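PDB 4WVA: uncharacterized protein from Thermus thermophilus HB8, which hydrolyses the thermophile osmolyte mannosylglycerate to mannose and glycerate, and glucosylglycerate to glucose and glycerate, as a GH63 glycoside hydrolase. Local coordinates for residues D47-W52 and R121-E126; S175-E180 and Q227-V232; I240-N245 and E264-G269; P342-G347 and D396-Q401. All blocks are in the same frame, centred on the assembly; numbering follows the deposited sequence. Where two conformers were deposited one is given.

Contact 1 of 4, residues D47-W52 and R121-E126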
# COMPACT_ATOMS: atom_id res chain seq x y z
N ASP A 47 -24.26 26.14 11.97
CA ASP A 47 -23.39 26.98 12.76
C ASP A 47 -22.11 26.21 13.09
O ASP A 47 -22.18 25.20 13.76
CB ASP A 47 -24.10 27.36 14.06
CG ASP A 47 -23.30 28.34 14.90
OD1 ASP A 47 -22.66 27.88 15.87
OD2 ASP A 47 -23.32 29.55 14.58
N TRP A 48 -20.97 26.70 12.62
CA TRP A 48 -19.68 26.00 12.83
C TRP A 48 -19.32 25.86 14.30
O TRP A 48 -18.84 24.80 14.72
CB TRP A 48 -18.54 26.68 12.08
CG TRP A 48 -18.61 26.42 10.64
CD1 TRP A 48 -19.30 27.15 9.71
CD2 TRP A 48 -18.02 25.32 9.92
NE1 TRP A 48 -19.16 26.59 8.47
CE2 TRP A 48 -18.41 25.45 8.57
CE3 TRP A 48 -17.22 24.24 10.29
CZ2 TRP A 48 -18.00 24.56 7.59
CZ3 TRP A 48 -16.81 23.35 9.32
CH2 TRP A 48 -17.21 23.51 7.97
N GLU A 49 -19.57 26.90 15.10
CA GLU A 49 -19.29 26.79 16.53
C GLU A 49 -20.07 25.63 17.15
O GLU A 49 -19.54 24.91 17.98
CB GLU A 49 -19.61 28.08 17.30
CG GLU A 49 -19.22 27.98 18.80
CD GLU A 49 -17.72 27.75 19.03
OE1 GLU A 49 -17.29 26.62 19.42
OE2 GLU A 49 -16.96 28.71 18.82
N ARG A 50 -21.33 25.49 16.74
CA ARG A 50 -22.19 24.44 17.26
C ARG A 50 -21.67 23.04 16.91
O ARG A 50 -21.77 22.13 17.73
CB ARG A 50 -23.62 24.63 16.73
CG ARG A 50 -24.62 23.61 17.23
CD ARG A 50 -24.79 23.65 18.73
NE ARG A 50 -25.75 22.66 19.19
CZ ARG A 50 -25.49 21.36 19.37
NH1 ARG A 50 -24.26 20.87 19.11
NH2 ARG A 50 -26.44 20.56 19.83
N ALA A 51 -21.08 22.90 15.72
CA ALA A 51 -20.46 21.64 15.30
C ALA A 51 -19.29 21.28 16.21
O ALA A 51 -19.18 20.17 16.68
CB ALA A 51 -20.03 21.72 13.85
N TRP A 52 -18.43 22.25 16.49
CA TRP A 52 -17.32 22.02 17.40
C TRP A 52 -17.83 21.67 18.80
O TRP A 52 -17.32 20.78 19.47
CB TRP A 52 -16.44 23.24 17.52
CG TRP A 52 -15.53 23.50 16.38
CD1 TRP A 52 -15.59 24.53 15.51
CD2 TRP A 52 -14.38 22.73 16.02
NE1 TRP A 52 -14.56 24.46 14.61
CE2 TRP A 52 -13.79 23.36 14.91
CE3 TRP A 52 -13.78 21.57 16.53
CZ2 TRP A 52 -12.64 22.86 14.29
CZ3 TRP A 52 -12.64 21.08 15.91
CH2 TRP A 52 -12.07 21.73 14.83
N ARG A 121 -10.51 30.71 11.01
CA ARG A 121 -9.26 29.96 11.17
C ARG A 121 -8.72 30.04 12.59
O ARG A 121 -8.10 29.09 13.08
CB ARG A 121 -8.21 30.45 10.18
CG ARG A 121 -8.67 30.40 8.72
CD ARG A 121 -9.32 29.07 8.36
NE ARG A 121 -8.42 27.96 8.70
CZ ARG A 121 -8.77 26.71 9.00
NH1 ARG A 121 -7.83 25.82 9.28
NH2 ARG A 121 -10.03 26.34 8.99
N ASP A 122 -8.93 31.16 13.26
CA ASP A 122 -8.47 31.27 14.63
C ASP A 122 -9.25 30.28 15.51
O ASP A 122 -8.67 29.64 16.39
CB ASP A 122 -8.62 32.70 15.15
CG ASP A 122 -7.71 33.66 14.43
OD1 ASP A 122 -8.16 34.78 14.11
OD2 ASP A 122 -6.54 33.31 14.17
N ARG A 123 -10.55 30.16 15.28
CA ARG A 123 -11.36 29.22 16.05
C ARG A 123 -10.93 27.80 15.72
O ARG A 123 -10.78 26.97 16.62
CB ARG A 123 -12.85 29.36 15.74
CG ARG A 123 -13.68 28.23 16.35
CD ARG A 123 -15.16 28.46 16.19
NE ARG A 123 -15.53 28.56 14.79
CZ ARG A 123 -16.51 29.31 14.31
NH1 ARG A 123 -17.25 30.08 15.11
NH2 ARG A 123 -16.73 29.31 13.00
N ALA A 124 -10.74 27.51 14.44
CA ALA A 124 -10.30 26.17 14.04
C ALA A 124 -9.03 25.76 14.77
O ALA A 124 -8.93 24.63 15.27
CB ALA A 124 -10.10 26.11 12.54
N ARG A 125 -8.05 26.65 14.81
CA ARG A 125 -6.78 26.33 15.46
C ARG A 125 -6.99 26.13 16.96
O ARG A 125 -6.44 25.20 17.54
CB ARG A 125 -5.72 27.41 15.19
CG ARG A 125 -5.17 27.35 13.77
CD ARG A 125 -3.98 28.28 13.57
NE ARG A 125 -4.41 29.67 13.50
CZ ARG A 125 -4.68 30.35 12.38
NH1 ARG A 125 -4.54 29.79 11.17
NH2 ARG A 125 -5.07 31.61 12.47
N GLU A 126 -7.79 27.00 17.58
CA GLU A 126 -8.05 26.86 19.02
C GLU A 126 -8.73 25.54 19.35
O GLU A 126 -8.32 24.84 20.28
CB GLU A 126 -8.86 28.05 19.58
CG GLU A 126 -8.92 28.02 21.11
CD GLU A 126 -9.76 29.13 21.74
OE1 GLU A 126 -10.60 29.74 21.05
OE2 GLU A 126 -9.57 29.37 22.95
O HOH W 1 -17.36 31.14 17.78
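Helix segments 48-52 and 121-126 run parallel, their axes 2° apart in direction and 11.5 Å apart at closest approach. E49 and R123 are the nearest pair, with CA atoms 8.3 Å apart. The long R123 side chain bridges this wide gap. Its CG is anti to the backbone N (chi1 171°), which sends the chain across to the other helix. The guanidinium lays one face over the first turn there, its centre about above E49 N. NH2 of R123 reaches CB of W48 at 3.3 Å. E49 OE2 sits alongside the R123 shaft, 3.2 Å from CD. The ion pair from E49 OE2 to R123 NH1 is long, at 4.0 Å, and a water in the guanidinium plane joins the two atoms. The stronger partners are D118 for R123 and R127 for E49. An alanine in place of this arginine would take away the arm between the helices and is likely to leave D118 and the bridging water without their cation. Deeper in, W52 CZ2 lies 4.1 Å from A124 CA, and W52 NE1 bonds D118. This is side-by-side packing of parallel helix starts in the (alpha/alpha)6 barrel, away from the annotated sites.

Contact 2 of 4, residues S175-E180 and Q227-V232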
# COMPACT_ATOMS: atom_id res chain seq x y z
N SER A 175 -23.52 -16.34 21.59
CA SER A 175 -24.03 -17.62 22.11
C SER A 175 -23.20 -18.18 23.26
O SER A 175 -23.68 -19.04 24.02
CB SER A 175 -24.15 -18.64 20.98
OG SER A 175 -22.87 -19.11 20.59
N ARG A 176 -21.96 -17.71 23.42
CA ARG A 176 -21.09 -18.15 24.51
C ARG A 176 -21.22 -17.34 25.79
O ARG A 176 -20.60 -17.68 26.80
CB ARG A 176 -19.63 -18.16 24.06
CG ARG A 176 -19.46 -18.95 22.79
CD ARG A 176 -18.03 -19.34 22.49
NE ARG A 176 -18.03 -19.88 21.15
CZ ARG A 176 -17.78 -19.18 20.04
NH1 ARG A 176 -17.44 -17.89 20.10
NH2 ARG A 176 -17.86 -19.79 18.87
N VAL A 177 -22.03 -16.28 25.78
CA VAL A 177 -22.16 -15.42 26.94
C VAL A 177 -23.17 -16.08 27.88
O VAL A 177 -24.29 -16.35 27.45
CB VAL A 177 -22.64 -14.02 26.54
CG1 VAL A 177 -22.94 -13.16 27.76
CG2 VAL A 177 -21.59 -13.38 25.64
N PRO A 178 -22.78 -16.34 29.14
CA PRO A 178 -23.72 -17.03 30.05
C PRO A 178 -24.90 -16.13 30.42
O PRO A 178 -24.72 -14.93 30.55
CB PRO A 178 -22.87 -17.34 31.28
CG PRO A 178 -21.67 -16.47 31.21
CD PRO A 178 -21.45 -16.14 29.76
N VAL A 179 -26.08 -16.73 30.58
CA VAL A 179 -27.26 -16.00 31.04
C VAL A 179 -27.89 -16.60 32.30
O VAL A 179 -28.86 -16.05 32.82
CB VAL A 179 -28.32 -15.86 29.93
CG1 VAL A 179 -27.77 -15.05 28.75
CG2 VAL A 179 -28.82 -17.22 29.45
N GLU A 180 -27.35 -17.71 32.81
CA GLU A 180 -27.86 -18.34 34.05
C GLU A 180 -27.86 -17.37 35.21
O GLU A 180 -26.88 -16.66 35.42
CB GLU A 180 -27.00 -19.55 34.45
CG GLU A 180 -26.98 -20.69 33.45
CD GLU A 180 -28.36 -21.06 32.95
OE1 GLU A 180 -29.20 -21.49 33.78
OE2 GLU A 180 -28.60 -20.92 31.73
N GLN A 227 -11.10 -12.11 30.57
CA GLN A 227 -12.30 -12.80 31.01
C GLN A 227 -13.51 -12.62 30.09
O GLN A 227 -14.46 -13.40 30.18
CB GLN A 227 -12.67 -12.40 32.43
CG GLN A 227 -11.58 -12.72 33.45
CD GLN A 227 -12.08 -12.55 34.88
OE1 GLN A 227 -13.17 -13.02 35.22
NE2 GLN A 227 -11.32 -11.84 35.70
N SER A 228 -13.52 -11.64 29.20
CA SER A 228 -14.74 -11.47 28.41
C SER A 228 -14.99 -12.71 27.55
O SER A 228 -14.10 -13.14 26.82
CB SER A 228 -14.70 -10.23 27.53
OG SER A 228 -15.92 -10.16 26.80
N PRO A 229 -16.19 -13.30 27.64
CA PRO A 229 -16.55 -14.38 26.75
C PRO A 229 -16.89 -13.91 25.33
O PRO A 229 -17.19 -14.74 24.47
CB PRO A 229 -17.78 -15.00 27.42
CG PRO A 229 -18.41 -13.84 28.11
CD PRO A 229 -17.29 -12.98 28.57
N PHE A 230 -16.83 -12.59 25.10
CA PHE A 230 -17.09 -11.98 23.78
C PHE A 230 -15.84 -11.17 23.46
O PHE A 230 -15.52 -10.22 24.16
CB PHE A 230 -18.32 -11.04 23.83
CG PHE A 230 -18.72 -10.47 22.50
CD1 PHE A 230 -18.14 -9.31 22.01
CD2 PHE A 230 -19.70 -11.07 21.73
CE1 PHE A 230 -18.52 -8.77 20.79
CE2 PHE A 230 -20.09 -10.55 20.51
CZ PHE A 230 -19.50 -9.40 20.04
N LYS A 231 -15.09 -11.61 22.44
CA LYS A 231 -13.88 -10.92 21.98
C LYS A 231 -13.84 -11.01 20.47
O LYS A 231 -13.64 -12.09 19.90
CB LYS A 231 -12.62 -11.55 22.59
CG LYS A 231 -12.36 -11.15 24.02
CD LYS A 231 -10.96 -11.53 24.46
CE LYS A 231 -10.82 -13.02 24.76
NZ LYS A 231 -11.47 -13.37 26.06
N VAL A 232 -14.08 -9.87 19.81
CA VAL A 232 -14.25 -9.86 18.37
C VAL A 232 -13.41 -8.75 17.75
O VAL A 232 -13.32 -7.65 18.30
CB VAL A 232 -15.74 -9.62 18.04
CG1 VAL A 232 -15.94 -9.30 16.58
CG2 VAL A 232 -16.53 -10.85 18.42
O HOH W 2 -17.72 -15.76 22.17
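P229 sets its ring against V177 and P178. Its CG is the atom that meets both, 4.1 Å from V177 CG2 and 4.2 Å from P178 CD. The P178 ring crosses that of P229 at about a right angle. P229 CB also rests near the backbone carbonyl of R176, 3.9 Å from R176 O. V177 places CG1 anti to its backbone N (chi1 173°). This leaves CG2 beside the N, where it meets P229 and also lies 4.4 Å from F230 CB.

Both segments are loops of the (alpha/alpha)6-barrel enzyme. Segment 175-180 follows helix 171-175, and segment 227-232 leads from helix 221-227 into strand 232-233. Helix 201-216 packs against both: S209 touches V177, while L210 and L213 touch P229. F230 turns to P173 and L174 of helix 171-175, and its side chain lies about 10 Å from that of D165, the probable proton donor.

A water links R176 and P229 at the exposed rim. It lies in the guanidinium plane, accepts from R176 NH1 and can donate to P229 O, 2.6 Å from that oxygen. R176 NH1 has its stronger partner in D288. Within 227-232 two side chains tie the backbone. S228 OG donates to F230 O at 2.7 Å, from a position tilted 28° out of the carbonyl plane. K231 NZ folds back to S228 O at 2.7 Å, in the plane of that carbonyl, and also bonds Y225 O.

Contact 3 of 4, residues I240-N245 and E264-G269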
# COMPACT_ATOMS: atom_id res chain seq x y z
N ILE A 240 -13.04 2.04 10.59
CA ILE A 240 -13.25 3.41 11.07
C ILE A 240 -12.03 3.94 11.84
O ILE A 240 -11.61 5.11 11.66
CB ILE A 240 -14.58 3.49 11.89
CG1 ILE A 240 -15.76 3.43 10.91
CG2 ILE A 240 -14.65 4.74 12.76
CD1 ILE A 240 -17.08 3.18 11.58
N LEU A 241 -11.43 3.09 12.66
CA LEU A 241 -10.19 3.44 13.38
C LEU A 241 -9.02 3.71 12.43
O LEU A 241 -8.27 4.66 12.63
CB LEU A 241 -9.84 2.37 14.40
CG LEU A 241 -8.51 2.51 15.16
CD1 LEU A 241 -8.38 3.85 15.86
CD2 LEU A 241 -8.37 1.38 16.17
N GLN A 242 -8.86 2.88 11.40
CA GLN A 242 -7.78 3.12 10.43
C GLN A 242 -7.99 4.48 9.76
O GLN A 242 -7.05 5.24 9.61
CB GLN A 242 -7.73 2.00 9.40
CG GLN A 242 -6.76 2.22 8.24
CD GLN A 242 -5.28 2.10 8.61
OE1 GLN A 242 -4.92 1.70 9.72
NE2 GLN A 242 -4.42 2.46 7.66
N ARG A 243 -9.22 4.76 9.31
CA ARG A 243 -9.50 6.06 8.71
C ARG A 243 -9.20 7.19 9.69
O ARG A 243 -8.56 8.19 9.33
CB ARG A 243 -10.93 6.14 8.20
CG ARG A 243 -11.33 7.50 7.65
CD ARG A 243 -10.46 8.03 6.53
NE ARG A 243 -10.93 9.33 6.07
CZ ARG A 243 -11.87 9.52 5.14
NH1 ARG A 243 -12.43 8.51 4.51
NH2 ARG A 243 -12.25 10.75 4.82
N ALA A 244 -9.63 7.02 10.94
CA ALA A 244 -9.44 8.04 11.94
C ALA A 244 -7.96 8.26 12.24
O ALA A 244 -7.55 9.40 12.44
CB ALA A 244 -10.22 7.68 13.20
N ASN A 245 -7.17 7.19 12.29
CA ASN A 245 -5.70 7.30 12.44
C ASN A 245 -5.06 8.11 11.31
O ASN A 245 -4.22 8.99 11.56
CB ASN A 245 -5.02 5.94 12.50
CG ASN A 245 -5.18 5.25 13.84
OD1 ASN A 245 -5.24 5.89 14.88
ND2 ASN A 245 -5.24 3.93 13.82
N GLU A 264 2.84 4.39 13.43
CA GLU A 264 2.89 2.96 13.74
C GLU A 264 1.49 2.36 13.74
O GLU A 264 1.29 1.28 13.19
CB GLU A 264 3.59 2.69 15.07
CG GLU A 264 4.88 3.48 15.23
CD GLU A 264 5.94 2.79 16.04
OE1 GLU A 264 5.62 1.82 16.77
OE2 GLU A 264 7.11 3.23 15.94
N TRP A 265 0.52 3.08 14.30
CA TRP A 265 -0.85 2.57 14.30
C TRP A 265 -1.36 2.39 12.87
O TRP A 265 -2.06 1.42 12.54
CB TRP A 265 -1.82 3.50 15.05
CG TRP A 265 -1.46 3.74 16.50
CD1 TRP A 265 -0.77 2.92 17.33
CD2 TRP A 265 -1.84 4.89 17.28
NE1 TRP A 265 -0.68 3.48 18.58
CE2 TRP A 265 -1.33 4.69 18.58
CE3 TRP A 265 -2.55 6.06 17.01
CZ2 TRP A 265 -1.49 5.63 19.59
CZ3 TRP A 265 -2.71 6.98 18.02
CH2 TRP A 265 -2.18 6.76 19.29
N ILE A 266 -1.04 3.36 12.03
CA ILE A 266 -1.50 3.34 10.64
C ILE A 266 -0.91 2.14 9.88
O ILE A 266 -1.62 1.42 9.18
CB ILE A 266 -1.12 4.67 9.95
CG1 ILE A 266 -1.96 5.82 10.52
CG2 ILE A 266 -1.31 4.55 8.45
CD1 ILE A 266 -1.54 7.20 10.07
N VAL A 267 0.40 1.96 10.00
CA VAL A 267 1.09 0.95 9.22
C VAL A 267 0.70 -0.44 9.69
O VAL A 267 0.36 -1.29 8.87
CB VAL A 267 2.61 1.18 9.29
CG1 VAL A 267 3.38 0.03 8.65
CG2 VAL A 267 2.92 2.49 8.60
N ARG A 268 0.67 -0.65 11.00
CA ARG A 268 0.25 -1.95 11.53
C ARG A 268 -1.24 -2.20 11.32
O ARG A 268 -1.66 -3.33 11.09
CB ARG A 268 0.68 -2.09 13.00
CG ARG A 268 2.18 -2.01 13.13
CD ARG A 268 2.75 -2.07 14.53
NE ARG A 268 4.19 -1.72 14.51
CZ ARG A 268 5.20 -2.55 14.20
NH1 ARG A 268 4.99 -3.82 13.89
NH2 ARG A 268 6.45 -2.10 14.22
N GLY A 269 -2.05 -1.14 11.36
CA GLY A 269 -3.46 -1.26 11.09
C GLY A 269 -3.80 -1.59 9.66
O GLY A 269 -4.82 -2.25 9.40
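Two consecutive long helices of the (alpha/alpha)6 barrel, 235-254 and 260-275, pack here as a helical hairpin. The segments 240-245 and 264-269 cross at -142°, and their axes come within 9.4 Å. N245 and I266 stand opposite each other, with CA atoms 6.0 Å apart. N245 CB meets I266 CG1 at 3.6 Å. I266 extends past it, so that its CD1 reaches the backbone O of N245, also at 3.6 Å. CG1 of I266 lies beside its own backbone N (chi1 -70°), which leads that branch along N245. The other branch, CG2, turns to the Q242 side chain.

The N245 amide crosses the W265 side chain at about a right angle, with amide and ring planes 37° apart. OD1 of N245 comes obliquely to CE3 of W265 at 3.4 Å, and ND2 lies 3.7 Å from W265 CB. The amide is also held by a bond from ND2 to Y143 OH, and the Y143 ring stacks with that of W265. Helix 121-146, which carries Y143 and H139, thus borders the hairpin and ties its two helices together.

One turn earlier in its helix, the Q242 chain is bent at chi2 and brings its end beside the backbone of I266 and G269. The CA atoms of Q242 and G269 are 6.2 Å apart, and G269 has no side chain to hold the amide off. Helix 260-275 also meets other subunits. I266 packs on V271 of the second subunit, and V267 packs on V267 of the second and third subunits.

Contact 4 of 4, residues P342-G347 and D396-Q401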
# COMPACT_ATOMS: atom_id res chain seq x y z
N PRO A 342 -29.50 -16.10 5.22
CA PRO A 342 -30.60 -16.68 6.01
C PRO A 342 -30.96 -15.86 7.27
O PRO A 342 -32.02 -16.07 7.84
CB PRO A 342 -30.06 -18.06 6.41
CG PRO A 342 -28.58 -17.95 6.30
CD PRO A 342 -28.32 -16.99 5.18
N PHE A 343 -30.09 -14.92 7.67
CA PHE A 343 -30.30 -14.06 8.83
C PHE A 343 -30.96 -12.72 8.51
O PHE A 343 -31.23 -11.94 9.42
CB PHE A 343 -28.96 -13.78 9.54
CG PHE A 343 -28.19 -15.01 9.88
CD1 PHE A 343 -28.71 -15.93 10.78
CD2 PHE A 343 -26.95 -15.27 9.29
CE1 PHE A 343 -28.01 -17.09 11.08
CE2 PHE A 343 -26.26 -16.43 9.58
CZ PHE A 343 -26.79 -17.34 10.48
N PHE A 344 -31.20 -12.46 7.24
CA PHE A 344 -31.81 -11.22 6.78
C PHE A 344 -33.22 -11.02 7.34
O PHE A 344 -34.09 -11.90 7.21
CB PHE A 344 -31.83 -11.19 5.25
CG PHE A 344 -32.43 -9.95 4.65
CD1 PHE A 344 -31.77 -8.73 4.74
CD2 PHE A 344 -33.61 -10.01 3.94
CE1 PHE A 344 -32.31 -7.60 4.16
CE2 PHE A 344 -34.16 -8.89 3.37
CZ PHE A 344 -33.50 -7.67 3.47
N GLU A 345 -33.42 -9.89 8.01
CA GLU A 345 -34.70 -9.49 8.58
C GLU A 345 -34.86 -8.03 8.20
O GLU A 345 -34.20 -7.18 8.80
CB GLU A 345 -34.71 -9.64 10.11
CG GLU A 345 -34.60 -11.06 10.66
CD GLU A 345 -34.66 -11.10 12.17
OE1 GLU A 345 -35.77 -10.93 12.74
OE2 GLU A 345 -33.61 -11.28 12.81
N PRO A 346 -35.73 -7.72 7.21
CA PRO A 346 -35.71 -6.37 6.65
C PRO A 346 -36.15 -5.23 7.56
O PRO A 346 -35.93 -4.07 7.21
CB PRO A 346 -36.65 -6.47 5.44
CG PRO A 346 -37.53 -7.63 5.74
CD PRO A 346 -36.68 -8.59 6.51
N GLY A 347 -36.76 -5.54 8.71
CA GLY A 347 -37.14 -4.52 9.67
C GLY A 347 -36.34 -4.46 10.96
O GLY A 347 -36.51 -3.50 11.72
N ASP A 396 -36.60 -0.15 5.81
CA ASP A 396 -36.77 -1.44 5.18
C ASP A 396 -36.19 -1.36 3.76
O ASP A 396 -36.55 -0.47 2.99
CB ASP A 396 -38.27 -1.81 5.17
CG ASP A 396 -38.56 -3.18 4.59
OD1 ASP A 396 -38.11 -3.48 3.48
OD2 ASP A 396 -39.28 -3.95 5.26
N PRO A 397 -35.25 -2.26 3.40
CA PRO A 397 -34.62 -2.12 2.08
C PRO A 397 -35.51 -2.57 0.92
O PRO A 397 -35.21 -2.26 -0.23
CB PRO A 397 -33.39 -3.03 2.17
CG PRO A 397 -33.62 -3.91 3.31
CD PRO A 397 -34.69 -3.37 4.19
N LEU A 398 -36.59 -3.27 1.23
CA LEU A 398 -37.47 -3.82 0.20
C LEU A 398 -38.57 -2.82 -0.12
O LEU A 398 -38.90 -2.62 -1.28
CB LEU A 398 -38.07 -5.15 0.67
CG LEU A 398 -37.04 -6.19 1.13
CD1 LEU A 398 -37.75 -7.49 1.47
CD2 LEU A 398 -35.96 -6.41 0.07
N THR A 399 -39.14 -2.21 0.92
CA THR A 399 -40.28 -1.31 0.79
C THR A 399 -39.94 0.16 0.97
O THR A 399 -40.71 1.01 0.54
CB THR A 399 -41.37 -1.64 1.82
OG1 THR A 399 -40.89 -1.37 3.15
CG2 THR A 399 -41.80 -3.08 1.70
N GLY A 400 -38.83 0.43 1.66
CA GLY A 400 -38.46 1.79 2.00
C GLY A 400 -39.08 2.32 3.28
O GLY A 400 -38.81 3.45 3.65
N GLN A 401 -39.90 1.52 3.96
CA GLN A 401 -40.63 2.01 5.13
C GLN A 401 -39.68 2.40 6.26
O GLN A 401 -38.74 1.67 6.55
CB GLN A 401 -41.58 0.94 5.66
CG GLN A 401 -42.66 0.47 4.71
CD GLN A 401 -43.26 -0.86 5.17
OE1 GLN A 401 -42.90 -1.94 4.68
NE2 GLN A 401 -44.13 -0.78 6.18
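Apolar packing joins F344 and P346 to P397 and L398. P397 CG comes in the plane of the F344 ring, at its edge, 3.8 Å from CZ. L398 CD1 also approaches the ring edge, 4.3 Å from CE2. F344 CG is anti to the backbone N (chi1 -180°), which extends the ring toward 396-401. P346 adds to this packing, with CB 3.9 Å from P397 CD and 4.2 Å from L398 CD1. The D396 carboxylate runs beside the P346 ring, with OD2 3.6 Å from CB.

One weak CH-O contact is made: D396 CA-H points at P346 O, 3.4 Å from CA and nearly straight at 159°. This buried oxygen has no conventional partner in the model.

Within 396-401, D396 OD1 takes two backbone bonds, from L398 N at 2.7 Å and from T399 N, making an Asx turn and an Asx motif. An alanine in place of this aspartate would remove this acceptor, probably leaving the L398 and T399 amides without their mate and the turn less firmly set against P346.

Segment 396-401 is the turn between antiparallel strands 394-395 and 402-403, just after the probable proton acceptor E393. Segment 342-347 lies in the long connection from helix 313-327 to helix 356-368.

The four contacts follow one another along the chain, each closing before the next opens, and all lie within the one glycoside hydrolase domain. Contacts 1 and 3 join barrel helices and share helix 121-146, which supplies one side of contact 1 and borders contact 3. Their centres are 26 Å apart, and both reach the second subunit. Contacts 2 and 4 join loops and touch no other chain. The centre of contact 2 is 28 Å from those of contacts 3 and 4. A side chain of each loop contact lies about 10 to 12 Å from that of a residue that probably acts in catalysis or substrate binding. Contact 1 is across the chain's centre from both, with centres 43 and 40 Å away.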